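Local coordinates for protein guanine nucleotide exchange factor SRM1 (Saccharomyces cerevisiae, PDB 3OF7) that promotes exchange of GDP for GTP on the Ran-type GTPases GSP1 and GSP2, binds chromatin, and controls RNA metabolism and nuclear transport, at residues A[242-245]-A[246-249]. Numbering follows the deposited sequence.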
loop_
_atom_site.group_PDB
_atom_site.type_symbol
_atom_site.label_atom_id
_atom_site.label_comp_id
_atom_site.label_asym_id
_atom_site.label_seq_id
_atom_site.Cartn_x
_atom_site.Cartn_y
_atom_site.Cartn_z
ATOM N N GLU A 242 4.922 -1.497 -27.797
ATOM C CA GLU A 242 5.917 -0.441 -27.568
ATOM C C GLU A 242 5.526 0.956 -28.043
ATOM O O GLU A 242 5.583 1.912 -27.262
ATOM C CB GLU A 242 7.297 -0.822 -28.154
ATOM C CG GLU A 242 8.386 0.263 -28.013
ATOM C CD GLU A 242 8.861 0.481 -26.573
ATOM O OE1 GLU A 242 8.458 -0.294 -25.678
ATOM O OE2 GLU A 242 9.646 1.427 -26.336
ATOM N N ARG A 243 5.160 1.085 -29.319
ATOM C CA ARG A 243 4.948 2.413 -29.889
ATOM C C ARG A 243 3.659 3.093 -29.421
ATOM O O ARG A 243 3.431 4.254 -29.749
ATOM C CB ARG A 243 5.036 2.395 -31.429
ATOM C CG ARG A 243 3.844 1.783 -32.136
ATOM C CD ARG A 243 4.134 1.732 -33.633
ATOM N NE ARG A 243 3.036 1.157 -34.400
ATOM C CZ ARG A 243 2.868 -0.145 -34.592
ATOM N NH1 ARG A 243 3.719 -1.011 -34.049
ATOM N NH2 ARG A 243 1.841 -0.582 -35.315
ATOM N N PHE A 244 2.827 2.367 -28.672
ATOM C CA PHE A 244 1.589 2.926 -28.106
ATOM C C PHE A 244 1.685 3.206 -26.591
ATOM O O PHE A 244 0.715 3.657 -25.976
ATOM C CB PHE A 244 0.391 2.012 -28.415
ATOM C CG PHE A 244 0.116 1.841 -29.896
ATOM C CD1 PHE A 244 -0.485 2.858 -30.628
ATOM C CD2 PHE A 244 0.464 0.660 -30.551
ATOM C CE1 PHE A 244 -0.737 2.707 -32.003
ATOM C CE2 PHE A 244 0.217 0.498 -31.920
ATOM C CZ PHE A 244 -0.381 1.525 -32.645
ATOM N N ARG A 245 2.861 2.970 -26.009
ATOM C CA ARG A 245 3.061 3.140 -24.558
ATOM C C ARG A 245 2.940 4.583 -24.068
ATOM O O ARG A 245 2.542 4.814 -22.929
ATOM C CB ARG A 245 4.391 2.524 -24.115
ATOM C CG ARG A 245 4.379 1.003 -24.175
ATOM C CD ARG A 245 5.745 0.427 -23.885
ATOM N NE ARG A 245 6.109 0.535 -22.478
ATOM C CZ ARG A 245 7.365 0.587 -22.032
ATOM N NH1 ARG A 245 8.386 0.560 -22.885
ATOM N NH2 ARG A 245 7.600 0.681 -20.726
ATOM N N LEU A 246 3.280 5.551 -24.909
ATOM C CA LEU A 246 3.098 6.945 -24.530
ATOM C C LEU A 246 1.784 7.519 -25.063
ATOM O O LEU A 246 1.125 8.306 -24.376
ATOM C CB LEU A 246 4.291 7.811 -24.954
ATOM C CG LEU A 246 5.603 7.614 -24.182
ATOM C CD1 LEU A 246 6.718 8.486 -24.759
ATOM C CD2 LEU A 246 5.430 7.894 -22.693
ATOM N N LYS A 247 1.403 7.115 -26.276
ATOM C CA LYS A 247 0.128 7.543 -26.868
ATOM C C LYS A 247 -1.052 7.225 -25.953
ATOM O O LYS A 247 -2.035 7.971 -25.922
ATOM C CB LYS A 247 -0.081 6.901 -28.245
ATOM C CG LYS A 247 0.766 7.516 -29.364
ATOM C CD LYS A 247 0.685 6.655 -30.646
ATOM C CE LYS A 247 1.692 7.125 -31.701
ATOM N NZ LYS A 247 1.758 6.197 -32.874
ATOM N N THR A 248 -0.938 6.129 -25.196
ATOM C CA THR A 248 -2.034 5.657 -24.350
ATOM C C THR A 248 -1.734 5.770 -22.841
ATOM O O THR A 248 -2.383 5.111 -22.036
ATOM C CB THR A 248 -2.443 4.205 -24.686
ATOM O OG1 THR A 248 -1.394 3.298 -24.313
ATOM C CG2 THR A 248 -2.773 4.039 -26.186
ATOM N N LEU A 249 -0.767 6.609 -22.481
ATOM C CA LEU A 249 -0.381 6.811 -21.078
ATOM C C LEU A 249 -1.336 7.795 -20.385
ATOM O O LEU A 249 -0.977 8.938 -20.088
ATOM C CB LEU A 249 1.087 7.259 -20.969
ATOM C CG LEU A 249 1.744 7.369 -19.583
ATOM C CD1 LEU A 249 1.856 5.987 -18.922
ATOM C CD2 LEU A 249 3.115 8.006 -19.689
HETATM O O HOH W 1 3.498 6.057 -27.823
HETATM O O HOH W 2 0.204 3.133 -21.834
#
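In the surface loop linking strands 225-229 and 252-253 of the fourth RCC1 repeat, Phe244 and Thr248 show how a compact loop can be tied together by one carbonyl. Phe244 O accepts Thr248 N at 3.1 Å and, from the opposite face of its plane, Thr248 OG1 at 2.7 Å. Both donors, each tilted about 30° from that plane, come from one residue and grip the oxygen between them. The threonine chi1 of 68° sets OG1 between its own backbone N and carbonyl carbon, from where it can turn back to Phe244. A water also donates to this hydroxyl and to Arg245 O, while another bridges Arg243 O and Lys247 N.

Away from the shared carbonyl, the extended Lys247 chain passes obliquely by the Phe244 ring, Lys247 CD lying 4.0 Å from Phe244 CD1, and the CG of Arg243 lies over the rim of one ring face. Arg245 bends at chi3 (73°) to make a salt bridge, NH1 to Glu242 OE1 at 2.9 Å, on the syn side of the carboxylate; Arg245 NH2 donates a hydrogen bond to Asn230 OD1. The i+4 bond from Thr248 N to Phe244 O thus overlaps a type I beta turn from Leu246 to Leu249, within a peripheral inter-strand loop of an RCC1-type beta-propeller.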